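Local structure of sulfur carrier protein ThiS adenylyltransferase (Escherichia coli, 1ZUD) at residues L55-D60 and I98-L103; L73-D78 and Q88-Q93. The protein activates the sulfur carrier protein ThiS for thiamin biosynthesis by adenylating the carboxyl group of its C-terminal glycine with ATP. All coordinates share one frame; numbering follows the deposited sequence.

Contact 1: residues L55-D60 and I98-L103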
ATOM      1  N   LEU C  55       5.839   6.907  20.611  1.00 22.15           N
ATOM      2  CA  LEU C  55       5.115   7.514  19.504  1.00 22.76           C
ATOM      3  C   LEU C  55       4.489   8.790  20.009  1.00 24.92           C
ATOM      4  O   LEU C  55       3.770   8.791  21.027  1.00 25.24           O
ATOM      5  CB  LEU C  55       3.961   6.638  18.981  1.00 25.63           C
ATOM      6  CG  LEU C  55       4.269   5.327  18.326  1.00 31.47           C
ATOM      7  CD1 LEU C  55       2.926   4.649  17.959  1.00 31.69           C
ATOM      8  CD2 LEU C  55       5.128   5.587  17.067  1.00 34.45           C
ATOM      9  N   VAL C  56       4.740   9.877  19.299  1.00 18.79           N
ATOM     10  CA  VAL C  56       4.133  11.143  19.653  1.00 17.88           C
ATOM     11  C   VAL C  56       3.072  11.384  18.572  1.00 21.04           C
ATOM     12  O   VAL C  56       3.369  11.346  17.379  1.00 23.36           O
ATOM     13  CB  VAL C  56       5.246  12.260  19.751  1.00 19.56           C
ATOM     14  CG1 VAL C  56       4.640  13.590  20.242  1.00 15.65           C
ATOM     15  CG2 VAL C  56       6.297  11.840  20.829  1.00 20.95           C
ATOM     16  N   LEU C  57       1.827  11.624  19.000  1.00 18.73           N
ATOM     17  CA  LEU C  57       0.687  11.708  18.093  1.00 22.17           C
ATOM     18  C   LEU C  57       0.125  13.097  18.207  1.00 24.77           C
ATOM     19  O   LEU C  57      -0.439  13.451  19.221  1.00 26.70           O
ATOM     20  CB  LEU C  57      -0.345  10.630  18.522  0.50 18.77           C
ATOM     21  CG  LEU C  57       0.247   9.211  18.842  0.50 23.09           C
ATOM     22  CD1 LEU C  57      -0.551   8.469  19.933  0.50 20.05           C
ATOM     23  CD2 LEU C  57       0.258   8.367  17.565  0.50 18.42           C
ATOM     24  N   ALA C  58       0.251  13.869  17.143  1.00 21.46           N
ATOM     25  CA  ALA C  58      -0.204  15.261  17.168  1.00 22.61           C
ATOM     26  C   ALA C  58      -1.346  15.475  16.168  1.00 26.42           C
ATOM     27  O   ALA C  58      -1.234  15.095  14.986  1.00 25.02           O
ATOM     28  CB  ALA C  58       1.022  16.193  16.818  1.00 21.72           C
ATOM     29  N   ASP C  59      -2.446  16.071  16.625  1.00 20.01           N
ATOM     30  CA  ASP C  59      -3.551  16.392  15.711  1.00 23.23           C
ATOM     31  C   ASP C  59      -4.439  17.398  16.450  1.00 21.97           C
ATOM     32  O   ASP C  59      -4.567  17.322  17.666  1.00 24.04           O
ATOM     33  CB  ASP C  59      -4.361  15.129  15.336  1.00 26.98           C
ATOM     34  CG  ASP C  59      -5.345  15.354  14.126  1.00 40.94           C
ATOM     35  OD1 ASP C  59      -5.011  15.049  12.936  1.00 37.13           O
ATOM     36  OD2 ASP C  59      -6.475  15.844  14.369  1.00 48.39           O
ATOM     37  N   ASP C  60      -5.029  18.339  15.726  1.00 21.39           N
ATOM     38  CA  ASP C  60      -5.882  19.303  16.381  1.00 29.50           C
ATOM     39  C   ASP C  60      -7.381  19.069  16.151  1.00 25.39           C
ATOM     40  O   ASP C  60      -8.157  19.916  16.545  1.00 28.90           O
ATOM     41  CB  ASP C  60      -5.524  20.720  15.935  1.00 29.59           C
ATOM     42  CG  ASP C  60      -5.870  20.971  14.467  1.00 39.78           C
ATOM     43  OD1 ASP C  60      -6.140  20.000  13.705  1.00 38.78           O
ATOM     44  OD2 ASP C  60      -5.867  22.155  14.070  1.00 50.86           O
ATOM     45  N   ILE C  98       4.350   0.392  25.246  1.00 29.11           N
ATOM     46  CA  ILE C  98       5.221   1.432  24.696  1.00 26.71           C
ATOM     47  C   ILE C  98       4.727   2.787  25.205  1.00 27.15           C
ATOM     48  O   ILE C  98       3.627   2.862  25.771  1.00 29.50           O
ATOM     49  CB  ILE C  98       5.258   1.373  23.144  0.50 25.39           C
ATOM     50  CG1 ILE C  98       3.831   1.347  22.569  0.50 28.31           C
ATOM     51  CG2 ILE C  98       6.098   0.156  22.708  0.50 24.52           C
ATOM     52  CD1 ILE C  98       3.798   1.435  21.051  0.50 24.97           C
ATOM     53  N   GLN C  99       5.546   3.834  25.040  1.00 22.81           N
ATOM     54  CA  GLN C  99       5.196   5.191  25.458  1.00 26.83           C
ATOM     55  C   GLN C  99       4.329   5.916  24.413  1.00 26.22           C
ATOM     56  O   GLN C  99       4.776   6.168  23.273  1.00 30.07           O
ATOM     57  CB  GLN C  99       6.490   5.981  25.727  1.00 26.97           C
ATOM     58  CG  GLN C  99       6.297   7.454  26.059  1.00 35.31           C
ATOM     59  CD  GLN C  99       5.336   7.699  27.221  1.00 45.62           C
ATOM     60  OE1 GLN C  99       5.432   7.056  28.272  1.00 47.97           O
ATOM     61  NE2 GLN C  99       4.412   8.645  27.039  1.00 48.51           N
ATOM     62  N   LEU C 100       3.094   6.257  24.764  1.00 25.94           N
ATOM     63  CA  LEU C 100       2.237   6.945  23.780  1.00 24.98           C
ATOM     64  C   LEU C 100       1.905   8.353  24.221  1.00 24.38           C
ATOM     65  O   LEU C 100       1.181   8.539  25.164  1.00 25.13           O
ATOM     66  CB  LEU C 100       0.955   6.129  23.515  1.00 28.45           C
ATOM     67  CG  LEU C 100       1.160   4.734  22.874  1.00 33.40           C
ATOM     68  CD1 LEU C 100      -0.170   3.938  22.887  1.00 30.56           C
ATOM     69  CD2 LEU C 100       1.686   4.869  21.418  1.00 27.93           C
ATOM     70  N   THR C 101       2.430   9.355  23.514  1.00 20.93           N
ATOM     71  CA  THR C 101       2.213  10.743  23.886  1.00 26.76           C
ATOM     72  C   THR C 101       1.248  11.494  22.969  1.00 27.53           C
ATOM     73  O   THR C 101       1.434  11.527  21.753  1.00 23.98           O
ATOM     74  CB  THR C 101       3.587  11.456  23.910  1.00 30.62           C
ATOM     75  OG1 THR C 101       4.407  10.788  24.861  1.00 38.55           O
ATOM     76  CG2 THR C 101       3.468  12.948  24.261  1.00 26.43           C
ATOM     77  N   ALA C 102       0.230  12.099  23.570  1.00 24.28           N
ATOM     78  CA  ALA C 102      -0.811  12.841  22.842  1.00 28.10           C
ATOM     79  C   ALA C 102      -0.591  14.314  22.843  1.00 25.84           C
ATOM     80  O   ALA C 102      -0.461  14.895  23.908  1.00 28.48           O
ATOM     81  CB  ALA C 102      -2.225  12.579  23.495  1.00 27.24           C
ATOM     82  N   LEU C 103      -0.566  14.935  21.669  1.00 27.67           N
ATOM     83  CA  LEU C 103      -0.451  16.414  21.574  1.00 28.33           C
ATOM     84  C   LEU C 103      -1.668  16.892  20.776  1.00 28.29           C
ATOM     85  O   LEU C 103      -1.707  16.765  19.523  1.00 26.32           O
ATOM     86  CB  LEU C 103       0.813  16.853  20.801  1.00 24.64           C
ATOM     87  CG  LEU C 103       2.137  16.299  21.349  1.00 33.67           C
ATOM     88  CD1 LEU C 103       3.335  16.851  20.535  1.00 29.80           C
ATOM     89  CD2 LEU C 103       2.300  16.740  22.792  1.00 36.39           C
TER

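Contact 2: residues L73-D78 and Q88-Q93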
ATOM      1  N   LEU C  73      -8.641   3.812  13.013  1.00 30.76           N
ATOM      2  CA  LEU C  73      -8.330   3.684  14.416  1.00 30.06           C
ATOM      3  C   LEU C  73      -9.540   4.091  15.269  1.00 26.52           C
ATOM      4  O   LEU C  73      -9.635   3.679  16.410  1.00 29.45           O
ATOM      5  CB  LEU C  73      -7.153   4.602  14.745  1.00 28.29           C
ATOM      6  CG  LEU C  73      -6.497   4.633  16.115  1.00 34.50           C
ATOM      7  CD1 LEU C  73      -6.054   3.160  16.386  1.00 24.20           C
ATOM      8  CD2 LEU C  73      -5.231   5.626  16.135  1.00 23.26           C
ATOM      9  N   PHE C  74     -10.459   4.874  14.699  1.00 24.30           N
ATOM     10  CA  PHE C  74     -11.612   5.421  15.421  1.00 26.23           C
ATOM     11  C   PHE C  74     -12.937   4.645  15.275  1.00 27.80           C
ATOM     12  O   PHE C  74     -13.063   3.824  14.407  1.00 24.21           O
ATOM     13  CB  PHE C  74     -11.821   6.867  14.959  1.00 25.72           C
ATOM     14  CG  PHE C  74     -10.548   7.673  14.943  1.00 23.95           C
ATOM     15  CD1 PHE C  74     -10.214   8.445  13.858  1.00 25.98           C
ATOM     16  CD2 PHE C  74      -9.697   7.663  16.060  1.00 27.54           C
ATOM     17  CE1 PHE C  74      -9.030   9.214  13.876  1.00 25.42           C
ATOM     18  CE2 PHE C  74      -8.533   8.418  16.092  1.00 28.70           C
ATOM     19  CZ  PHE C  74      -8.205   9.196  14.987  1.00 20.65           C
ATOM     20  N   THR C  75     -13.908   4.892  16.145  1.00 24.02           N
ATOM     21  CA  THR C  75     -15.180   4.201  16.001  1.00 26.61           C
ATOM     22  C   THR C  75     -16.319   5.188  16.216  1.00 28.76           C
ATOM     23  O   THR C  75     -16.117   6.372  16.538  1.00 28.06           O
ATOM     24  CB  THR C  75     -15.343   3.044  17.015  1.00 27.84           C
ATOM     25  OG1 THR C  75     -15.485   3.580  18.323  1.00 30.97           O
ATOM     26  CG2 THR C  75     -14.148   2.112  16.986  1.00 30.90           C
ATOM     27  N   THR C  76     -17.537   4.709  16.020  1.00 28.86           N
ATOM     28  CA  THR C  76     -18.685   5.569  16.185  1.00 25.98           C
ATOM     29  C   THR C  76     -18.744   6.096  17.618  1.00 29.11           C
ATOM     30  O   THR C  76     -19.211   7.205  17.845  1.00 27.12           O
ATOM     31  CB  THR C  76     -20.007   4.792  15.799  1.00 33.86           C
ATOM     32  OG1 THR C  76     -20.028   4.582  14.387  1.00 34.85           O
ATOM     33  CG2 THR C  76     -21.241   5.589  16.116  1.00 41.22           C
ATOM     34  N   GLU C  77     -18.249   5.321  18.577  1.00 29.05           N
ATOM     35  CA  GLU C  77     -18.265   5.753  19.978  1.00 35.73           C
ATOM     36  C   GLU C  77     -17.289   6.903  20.239  1.00 37.08           C
ATOM     37  O   GLU C  77     -17.361   7.563  21.270  1.00 33.98           O
ATOM     38  CB  GLU C  77     -17.915   4.589  20.926  0.50 37.43           C
ATOM     39  CG  GLU C  77     -18.926   3.437  20.926  0.50 48.46           C
ATOM     40  CD  GLU C  77     -18.513   2.272  20.016  0.50 54.07           C
ATOM     41  OE1 GLU C  77     -18.092   2.526  18.856  0.50 54.63           O
ATOM     42  OE2 GLU C  77     -18.615   1.103  20.467  0.50 52.73           O
ATOM     43  N   ASP C  78     -16.369   7.150  19.318  1.00 25.17           N
ATOM     44  CA  ASP C  78     -15.429   8.225  19.564  1.00 26.12           C
ATOM     45  C   ASP C  78     -15.851   9.539  18.962  1.00 25.22           C
ATOM     46  O   ASP C  78     -15.124  10.509  19.098  1.00 26.69           O
ATOM     47  CB  ASP C  78     -14.059   7.881  18.983  1.00 29.69           C
ATOM     48  CG  ASP C  78     -13.490   6.611  19.585  1.00 36.45           C
ATOM     49  OD1 ASP C  78     -13.514   6.481  20.825  1.00 36.07           O
ATOM     50  OD2 ASP C  78     -13.022   5.740  18.817  1.00 34.13           O
ATOM     51  N   GLN C  88      -4.343   7.832  21.395  1.00 22.62           N
ATOM     52  CA  GLN C  88      -3.486   7.366  22.503  1.00 23.64           C
ATOM     53  C   GLN C  88      -4.229   6.250  23.249  1.00 28.14           C
ATOM     54  O   GLN C  88      -3.640   5.201  23.528  1.00 24.53           O
ATOM     55  CB  GLN C  88      -3.186   8.555  23.457  0.50 22.50           C
ATOM     56  CG  GLN C  88      -2.411   8.274  24.783  0.50 23.48           C
ATOM     57  CD  GLN C  88      -2.281   9.539  25.641  0.50 26.96           C
ATOM     58  OE1 GLN C  88      -3.277  10.208  25.953  0.50 27.84           O
ATOM     59  NE2 GLN C  88      -1.048   9.887  26.009  0.50 27.71           N
ATOM     60  N   GLN C  89      -5.530   6.417  23.492  1.00 23.84           N
ATOM     61  CA  GLN C  89      -6.260   5.375  24.233  1.00 29.78           C
ATOM     62  C   GLN C  89      -6.429   4.076  23.446  1.00 27.48           C
ATOM     63  O   GLN C  89      -6.255   2.981  23.961  1.00 27.01           O
ATOM     64  CB  GLN C  89      -7.638   5.927  24.651  1.00 33.03           C
ATOM     65  CG  GLN C  89      -7.473   7.058  25.633  1.00 44.55           C
ATOM     66  CD  GLN C  89      -8.783   7.678  26.082  1.00 47.99           C
ATOM     67  OE1 GLN C  89      -9.850   7.383  25.537  1.00 52.45           O
ATOM     68  NE2 GLN C  89      -8.702   8.565  27.069  1.00 47.87           N
ATOM     69  N   ARG C  90      -6.785   4.199  22.172  1.00 23.78           N
ATOM     70  CA  ARG C  90      -6.945   3.001  21.370  1.00 28.30           C
ATOM     71  C   ARG C  90      -5.614   2.259  21.152  1.00 29.73           C
ATOM     72  O   ARG C  90      -5.558   1.024  21.192  1.00 29.30           O
ATOM     73  CB  ARG C  90      -7.577   3.364  20.040  1.00 29.48           C
ATOM     74  CG  ARG C  90      -9.062   3.706  20.199  1.00 48.30           C
ATOM     75  CD  ARG C  90      -9.714   2.708  21.183  1.00 60.82           C
ATOM     76  NE  ARG C  90     -11.162   2.847  21.334  1.00 67.81           N
ATOM     77  CZ  ARG C  90     -12.014   2.894  20.315  1.00 69.00           C
ATOM     78  NH1 ARG C  90     -11.558   2.816  19.068  1.00 68.44           N
ATOM     79  NH2 ARG C  90     -13.316   3.020  20.546  1.00 68.65           N
ATOM     80  N   LEU C  91      -4.545   3.012  20.927  1.00 24.97           N
ATOM     81  CA  LEU C  91      -3.249   2.395  20.685  1.00 28.31           C
ATOM     82  C   LEU C  91      -2.708   1.730  21.962  1.00 26.32           C
ATOM     83  O   LEU C  91      -2.031   0.702  21.884  1.00 28.71           O
ATOM     84  CB  LEU C  91      -2.258   3.448  20.142  1.00 22.96           C
ATOM     85  CG  LEU C  91      -2.537   3.969  18.704  1.00 23.38           C
ATOM     86  CD1 LEU C  91      -1.645   5.160  18.443  1.00 30.44           C
ATOM     87  CD2 LEU C  91      -2.288   2.881  17.650  1.00 20.25           C
ATOM     88  N   THR C  92      -2.974   2.282  23.139  1.00 25.51           N
ATOM     89  CA  THR C  92      -2.462   1.566  24.291  1.00 30.86           C
ATOM     90  C   THR C  92      -3.204   0.246  24.458  1.00 30.60           C
ATOM     91  O   THR C  92      -2.646  -0.674  25.052  1.00 28.56           O
ATOM     92  CB  THR C  92      -2.454   2.370  25.656  1.00 38.28           C
ATOM     93  OG1 THR C  92      -3.443   1.858  26.557  1.00 45.06           O
ATOM     94  CG2 THR C  92      -2.608   3.818  25.444  1.00 25.18           C
ATOM     95  N   GLN C  93      -4.419   0.138  23.916  1.00 29.13           N
ATOM     96  CA  GLN C  93      -5.170  -1.129  23.994  1.00 33.66           C
ATOM     97  C   GLN C  93      -4.455  -2.168  23.129  1.00 33.28           C
ATOM     98  O   GLN C  93      -4.395  -3.371  23.456  1.00 32.88           O
ATOM     99  CB  GLN C  93      -6.599  -0.937  23.458  0.50 31.07           C
ATOM    100  CG  GLN C  93      -7.567  -0.314  24.459  0.50 33.85           C
ATOM    101  CD  GLN C  93      -8.846   0.165  23.813  0.50 33.34           C
ATOM    102  OE1 GLN C  93      -9.400  -0.492  22.932  0.50 40.34           O
ATOM    103  NE2 GLN C  93      -9.331   1.319  24.257  0.50 43.91           N
TER

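Contact 1: residues L55-D60 and I98-L103
Leu-55 and Leu-100 take nearly the same first torsion, -66° and -64°, which sets each CG opposite its own carbonyl carbon and sends the two side chains off the sheet side by side, pointing the same way. The branch that touches is CD2 of Leu-100, 3.7 Å from Leu-55 CD1 and almost as close to Leu-55 CB. On the other face Val-56 swings CG1 anti to its backbone N (chi1 -175°), and this methyl reaches forward along the strand to meet Leu-103 CD1 at 3.5 Å. Its second methyl, CG2, lies alongside Thr-101 CB. Further along, the CB atoms of Ala-58 and Leu-103 lie next to each other on this same face, 4.0 Å apart.

Between these faces the backbones pair in parallel. Leu-55 N donates to Gln-99 O (3.0 Å), Thr-101 N returns a bond to Leu-55 O, and the same alternation passes through Leu-57 and Leu-103 to Asp-59 N, which reaches Leu-103 O at 3.1 Å. The CA atoms of Val-56 and Ala-58 add CA-H...O contacts to Thr-101 O and Leu-103 O. At the start of strand 99-103 the amide of Gln-99 lies beside the strand, its NE2 donating nearly in the amide plane to Thr-101 OG1 at 3.1 Å.

Strand 30-34 continues the sheet beyond 55-58, while helices 40-50 and 83-94 pack on the face carrying Leu-55, Leu-57 and Leu-100. Asp-59, an ATP-binding residue, has its carboxylate held by backbone N-H groups of Leu-36 and Asp-61. An acidic side chain at the C-terminal end of the second strand, beside a glycine-rich turn, is a hallmark of the Rossmann-type nucleotide-binding fold.

Contact 2: residues L73-D78 and Q88-Q93
Arg-90 of helix 83-94 reaches across to Thr-75 and Asp-78, tying the helix of a Rossmann-type beta-alpha-beta crossover to the loop that leads into it. The tightly packed part lies at the root of this side chain. Leu-73 runs antiparallel to the aliphatic part of Arg-90, with CD1 4.0 Å from Arg-90 CB, and lies roughly perpendicular to Leu-91, the same CD1 being 4.0 Å from Leu-91 CD2. Thr-41 and Leu-45 of helix 40-50 close in on Leu-73 as well, making this end a buried apolar junction.

Toward the 3-10 turn at 76-78 the contact becomes polar and looser; Thr-75 and Asp-78 are still buried, and the solvent side is that of Glu-77. A bend at chi2 (-41°) turns the arginine chain before it runs out to its guanidinium group. Asp-78 OD2 sits over one face of that group, 3.2 Å from Arg-90 NH2; no N-H is aimed at it, so the salt bridge is probably one of charge alone. The same oxygen accepts Thr-75 N at 2.9 Å, fixing the carboxylate against the turn, and Arg-81 pairs with OD1. Glu-77 was modelled in two conformers, so its bond to the threonine hydroxyl is less certain. The second subunit of the dimer also meets this turn: its Arg-8 bonds to Thr-76, and its Gln-93 packs on Thr-75. At its edge the guanidinium makes one hydrogen bond to the loop side chains, from Arg-90 NH2 to Thr-75 OG1, 3.2 Å long and fairly straight (166° at the hydrogen), with the oxygen 8° out of the plane.

Overall arrangement
Contact 2 is nested inside the chain loop closed by contact 1: strand 54-58 comes first, then the 73-78 loop, helix 83-94 and strand 99-103. The two centres lie 13 Å apart, both off to one side of the chain. Helix 83-94 joins them, since Leu-100 CD1 of strand 99-103, the outermost of the sheet within this chain, packs on Leu-91 CB at 3.5 Å, while Gln-88, in one of its conformers, probably bonds through NE2 to Leu-100 O. Together they form one crossover unit at the edge of the mixed sheet. Contact 1 brings Asp-59 to the ATP site; contact 2, farther from the chain's centre, extends to the homodimer interface.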